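Local coordinates for protein Orf34 (Pseudomonas syringae pv. syringae, PDB 5KLP) that acetylates serine and threonine residues of host proteins, tubulin among them, from acetyl-CoA, with inositol hexakisphosphate as cofactor, to weaken plant immunity, at residues A[98-112]-A[122-134]. The protein carries 10 engineered substitutions. Residues are numbered along the deposited sequence; the frame is centred on the assembly and turned at random.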
loop_
_atom_site.group_PDB
_atom_site.type_symbol
_atom_site.label_atom_id
_atom_site.label_comp_id
_atom_site.label_asym_id
_atom_site.label_seq_id
_atom_site.Cartn_x
_atom_site.Cartn_y
_atom_site.Cartn_z
ATOM N N LEU A 98 5.320 18.847 -2.946
ATOM C CA LEU A 98 6.549 18.845 -3.736
ATOM C C LEU A 98 7.080 20.261 -3.918
ATOM O O LEU A 98 8.243 20.452 -4.275
ATOM C CB LEU A 98 6.325 18.197 -5.098
ATOM C CG LEU A 98 5.848 16.744 -5.078
ATOM C CD1 LEU A 98 5.449 16.305 -6.470
ATOM C CD2 LEU A 98 6.945 15.836 -4.528
ATOM N N GLN A 99 6.214 21.249 -3.707
ATOM C CA GLN A 99 6.614 22.638 -3.883
ATOM C C GLN A 99 6.838 23.321 -2.539
ATOM O O GLN A 99 6.726 24.544 -2.440
ATOM C CB GLN A 99 5.552 23.415 -4.675
ATOM C CG GLN A 99 5.252 22.877 -6.062
ATOM C CD GLN A 99 3.853 23.249 -6.544
ATOM O OE1 GLN A 99 3.065 23.847 -5.805
ATOM N NE2 GLN A 99 3.546 22.905 -7.791
ATOM N N SER A 100 7.183 22.546 -1.514
ATOM C CA SER A 100 7.396 23.117 -0.183
ATOM C C SER A 100 8.690 22.673 0.491
ATOM O O SER A 100 9.395 21.793 0.006
ATOM C CB SER A 100 6.211 22.806 0.726
ATOM O OG SER A 100 5.006 23.276 0.150
ATOM N N ASP A 101 8.980 23.315 1.617
ATOM C CA ASP A 101 10.238 23.168 2.339
ATOM C C ASP A 101 10.349 21.925 3.245
ATOM O O ASP A 101 11.189 21.889 4.146
ATOM C CB ASP A 101 10.476 24.429 3.173
ATOM N N GLY A 102 9.509 20.919 3.019
ATOM C CA GLY A 102 9.548 19.694 3.811
ATOM C C GLY A 102 10.766 18.792 3.617
ATOM O O GLY A 102 11.752 19.187 2.988
ATOM N N PRO A 103 10.697 17.561 4.157
ATOM C CA PRO A 103 11.815 16.610 4.177
ATOM C C PRO A 103 12.165 16.078 2.799
ATOM O O PRO A 103 11.301 16.017 1.929
ATOM C CB PRO A 103 11.295 15.459 5.054
ATOM C CG PRO A 103 10.005 15.932 5.644
ATOM C CD PRO A 103 9.473 16.969 4.716
ATOM N N SER A 104 13.413 15.655 2.631
ATOM C CA SER A 104 13.886 15.110 1.371
ATOM C C SER A 104 13.266 13.748 1.080
ATOM O O SER A 104 13.182 13.347 -0.073
ATOM C CB SER A 104 15.412 15.020 1.371
ATOM O OG SER A 104 15.863 13.890 2.110
ATOM N N ALA A 105 12.898 13.016 2.129
ATOM C CA ALA A 105 12.228 11.729 1.969
ATOM C C ALA A 105 10.887 11.731 2.714
ATOM O O ALA A 105 10.850 11.976 3.920
ATOM C CB ALA A 105 13.114 10.593 2.469
ATOM N N PHE A 106 9.788 11.451 2.020
ATOM C CA PHE A 106 8.517 11.299 2.723
ATOM C C PHE A 106 7.582 10.340 2.003
ATOM O O PHE A 106 7.832 9.941 0.859
ATOM C CB PHE A 106 7.845 12.665 2.941
ATOM C CG PHE A 106 7.344 13.336 1.686
ATOM C CD1 PHE A 106 6.043 13.127 1.242
ATOM C CD2 PHE A 106 8.154 14.209 0.974
ATOM C CE1 PHE A 106 5.566 13.753 0.095
ATOM C CE2 PHE A 106 7.683 14.838 -0.167
ATOM C CZ PHE A 106 6.381 14.611 -0.607
ATOM N N ARG A 107 6.515 9.957 2.694
ATOM C CA ARG A 107 5.544 9.034 2.135
ATOM C C ARG A 107 4.176 9.705 2.176
ATOM O O ARG A 107 3.908 10.540 3.047
ATOM C CB ARG A 107 5.491 7.714 2.925
ATOM C CG ARG A 107 6.808 7.203 3.557
ATOM C CD ARG A 107 7.907 7.120 2.573
ATOM N NE ARG A 107 9.087 6.339 2.960
ATOM C CZ ARG A 107 9.971 6.653 3.907
ATOM N NH1 ARG A 107 9.816 7.714 4.684
ATOM N NH2 ARG A 107 11.018 5.864 4.096
ATOM N N ALA A 108 3.315 9.347 1.232
ATOM C CA ALA A 108 2.003 9.963 1.136
ATOM C C ALA A 108 0.944 8.909 0.823
ATOM O O ALA A 108 1.174 8.029 -0.009
ATOM C CB ALA A 108 2.003 11.048 0.068
ATOM N N ILE A 109 -0.209 9.007 1.484
ATOM C CA ILE A 109 -1.368 8.192 1.156
ATOM C C ILE A 109 -2.487 9.103 0.683
ATOM O O ILE A 109 -2.782 10.117 1.311
ATOM C CB ILE A 109 -1.836 7.363 2.362
ATOM C CG1 ILE A 109 -0.715 6.427 2.824
ATOM C CG2 ILE A 109 -3.116 6.572 2.032
ATOM C CD1 ILE A 109 -1.002 5.715 4.136
ATOM N N PHE A 110 -3.110 8.762 -0.435
ATOM C CA PHE A 110 -4.159 9.622 -0.959
ATOM C C PHE A 110 -5.130 8.785 -1.765
ATOM O O PHE A 110 -4.753 7.752 -2.315
ATOM C CB PHE A 110 -3.567 10.759 -1.807
ATOM C CG PHE A 110 -2.701 10.284 -2.945
ATOM C CD1 PHE A 110 -3.250 9.984 -4.179
ATOM C CD2 PHE A 110 -1.334 10.136 -2.769
ATOM C CE1 PHE A 110 -2.435 9.542 -5.242
ATOM C CE2 PHE A 110 -0.513 9.687 -3.819
ATOM C CZ PHE A 110 -1.069 9.394 -5.052
ATOM N N PRO A 111 -6.390 9.220 -1.823
ATOM C CA PRO A 111 -7.384 8.515 -2.628
ATOM C C PRO A 111 -7.240 8.910 -4.093
ATOM O O PRO A 111 -6.524 9.876 -4.385
ATOM C CB PRO A 111 -8.703 9.007 -2.041
ATOM C CG PRO A 111 -8.384 10.436 -1.637
ATOM C CD PRO A 111 -6.973 10.378 -1.117
ATOM N N GLN A 112 -7.887 8.173 -4.990
ATOM C CA GLN A 112 -7.929 8.549 -6.397
ATOM C C GLN A 112 -9.023 9.578 -6.639
ATOM O O GLN A 112 -9.986 9.653 -5.880
ATOM C CB GLN A 112 -8.170 7.334 -7.283
ATOM C CG GLN A 112 -7.196 6.203 -7.031
ATOM C CD GLN A 112 -5.767 6.574 -7.375
ATOM O OE1 GLN A 112 -5.510 7.287 -8.340
ATOM N NE2 GLN A 112 -4.829 6.106 -6.567
ATOM N N LYS A 122 -11.773 7.052 -2.939
ATOM C CA LYS A 122 -11.047 6.030 -2.200
ATOM C C LYS A 122 -10.008 5.357 -3.130
ATOM O O LYS A 122 -9.237 6.051 -3.806
ATOM C CB LYS A 122 -12.026 4.999 -1.602
ATOM C CG LYS A 122 -13.157 5.601 -0.731
ATOM C CD LYS A 122 -12.608 6.528 0.368
ATOM C CE LYS A 122 -13.716 7.319 1.094
ATOM N NZ LYS A 122 -14.246 8.476 0.304
ATOM N N HIS A 123 -10.012 4.026 -3.200
ATOM C CA HIS A 123 -9.001 3.304 -4.002
ATOM C C HIS A 123 -7.577 3.817 -3.761
ATOM O O HIS A 123 -6.811 4.055 -4.706
ATOM C CB HIS A 123 -9.313 3.404 -5.499
ATOM C CG HIS A 123 -10.548 2.665 -5.896
ATOM N ND1 HIS A 123 -11.815 3.168 -5.685
ATOM C CD2 HIS A 123 -10.711 1.447 -6.461
ATOM C CE1 HIS A 123 -12.707 2.294 -6.121
ATOM N NE2 HIS A 123 -12.063 1.243 -6.598
ATOM N N HIS A 124 -7.241 3.982 -2.494
ATOM C CA HIS A 124 -5.991 4.610 -2.082
ATOM C C HIS A 124 -4.720 3.937 -2.585
ATOM O O HIS A 124 -4.672 2.725 -2.786
ATOM C CB HIS A 124 -5.948 4.673 -0.559
ATOM C CG HIS A 124 -6.959 5.604 0.028
ATOM N ND1 HIS A 124 -8.314 5.359 -0.021
ATOM C CD2 HIS A 124 -6.813 6.799 0.649
ATOM C CE1 HIS A 124 -8.961 6.354 0.564
ATOM N NE2 HIS A 124 -8.073 7.243 0.973
ATOM N N VAL A 125 -3.683 4.742 -2.767
ATOM C CA VAL A 125 -2.351 4.219 -3.028
ATOM C C VAL A 125 -1.377 4.923 -2.106
ATOM O O VAL A 125 -1.745 5.872 -1.412
ATOM C CB VAL A 125 -1.923 4.422 -4.492
ATOM C CG1 VAL A 125 -2.880 3.669 -5.424
ATOM C CG2 VAL A 125 -1.877 5.914 -4.819
HETATM N N MSE A 126 -0.142 4.437 -2.093
HETATM C CA MSE A 126 0.928 5.014 -1.296
HETATM C C MSE A 126 2.000 5.535 -2.227
HETATM O O MSE A 126 2.430 4.816 -3.137
HETATM C CB MSE A 126 1.512 3.972 -0.341
HETATM C CG MSE A 126 2.422 4.538 0.743
HETATM SE SE MSE A 126 4.262 4.805 0.169
HETATM C CE MSE A 126 4.714 2.931 -0.256
ATOM N N ALA A 127 2.443 6.774 -2.009
ATOM C CA ALA A 127 3.576 7.281 -2.777
ATOM C C ALA A 127 4.773 7.503 -1.871
ATOM O O ALA A 127 4.663 8.144 -0.823
ATOM C CB ALA A 127 3.219 8.573 -3.510
ATOM N N ASP A 128 5.905 6.947 -2.293
ATOM C CA ASP A 128 7.186 7.104 -1.619
ATOM C C ASP A 128 8.040 8.098 -2.420
ATOM O O ASP A 128 8.300 7.881 -3.599
ATOM C CB ASP A 128 7.880 5.743 -1.498
ATOM C CG ASP A 128 9.189 5.814 -0.723
ATOM O OD1 ASP A 128 10.225 6.181 -1.309
ATOM O OD2 ASP A 128 9.183 5.494 0.480
ATOM N N VAL A 129 8.457 9.190 -1.786
ATOM C CA VAL A 129 9.011 10.326 -2.511
ATOM C C VAL A 129 10.434 10.660 -2.070
ATOM O O VAL A 129 10.765 10.520 -0.899
ATOM C CB VAL A 129 8.108 11.590 -2.320
ATOM C CG1 VAL A 129 8.710 12.832 -3.006
ATOM C CG2 VAL A 129 6.690 11.321 -2.821
ATOM N N ARG A 130 11.271 11.074 -3.019
ATOM C CA ARG A 130 12.539 11.726 -2.711
ATOM C C ARG A 130 12.650 13.074 -3.408
ATOM O O ARG A 130 12.391 13.181 -4.611
ATOM C CB ARG A 130 13.744 10.872 -3.112
ATOM C CG ARG A 130 13.838 9.550 -2.415
ATOM C CD ARG A 130 14.134 9.662 -0.920
ATOM N NE ARG A 130 14.296 8.316 -0.379
ATOM C CZ ARG A 130 13.284 7.499 -0.096
ATOM N NH1 ARG A 130 12.026 7.900 -0.266
ATOM N NH2 ARG A 130 13.530 6.282 0.364
ATOM N N LEU A 131 13.007 14.100 -2.643
ATOM C CA LEU A 131 13.371 15.393 -3.212
ATOM C C LEU A 131 14.849 15.358 -3.528
ATOM O O LEU A 131 15.603 14.660 -2.854
ATOM C CB LEU A 131 13.051 16.538 -2.252
ATOM C CG LEU A 131 11.584 16.619 -1.832
ATOM C CD1 LEU A 131 11.372 17.741 -0.818
ATOM C CD2 LEU A 131 10.651 16.764 -3.027
ATOM N N HIS A 132 15.264 16.079 -4.568
ATOM C CA HIS A 132 16.649 16.020 -5.021
ATOM C C HIS A 132 17.236 17.416 -5.238
ATOM O O HIS A 132 16.523 18.355 -5.600
ATOM C CB HIS A 132 16.744 15.206 -6.317
ATOM C CG HIS A 132 16.334 13.773 -6.157
ATOM N ND1 HIS A 132 17.046 12.874 -5.392
ATOM C CD2 HIS A 132 15.266 13.096 -6.636
ATOM C CE1 HIS A 132 16.438 11.701 -5.414
ATOM N NE2 HIS A 132 15.356 11.807 -6.164
ATOM N N GLN A 133 18.539 17.539 -5.020
ATOM C CA GLN A 133 19.254 18.794 -5.229
ATOM C C GLN A 133 19.226 19.206 -6.705
ATOM O O GLN A 133 19.795 18.505 -7.549
ATOM C CB GLN A 133 20.703 18.659 -4.753
ATOM N N GLY A 134 18.575 20.329 -7.021
ATOM C CA GLY A 134 17.876 21.154 -6.050
ATOM C C GLY A 134 16.374 21.210 -6.269
ATOM O O GLY A 134 15.602 21.396 -5.325
HETATM O O HOH W 1 11.378 4.376 1.351
#
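Phe106 and Val129, Ala108 and Ala127, and Phe110 and Val125 are the hydrogen-bonded pairs of an antiparallel ladder joining strands 105-110 and 125-130. Val129 O accepts twice, from Phe106 N and Arg130 NH1, which arrive from opposite faces of its carbonyl plane.

Charges gather on the face bearing Arg107, Asp128 and Arg130. The Asp128 carboxylate reaches both arginines because chi1 (-176°) sets CG opposite the backbone N: OD2 lies 2.6 Å from Arg107 NE in a salt bridge of poor hydrogen-bond angle, guanidinium and carboxylate planes 75° apart, and OD1 forms a second salt bridge, also a weak hydrogen bond, with Arg130 NH1 at 2.7 Å. A water links all three; from helix 204-215, Asp208 forms a salt bridge with Arg130 and His211 a hydrogen bond with Asp128.

The other face is apolar. Val129 CB sits over the Phe106 ring, 3.9 Å from its centroid; Val125 CG2 covers a face of Phe110, whose edge meets Ala127 CB.

Beyond the strands, Pro111 CB packs on the His124 ring and Gln112 N bonds to Lys122 O at 2.8 Å. This hairpin, with catalytic His123 just before its second strand, belongs to the central mixed sheet of the YopJ-family acetyltransferase domain, related to CA-clan cysteine proteases.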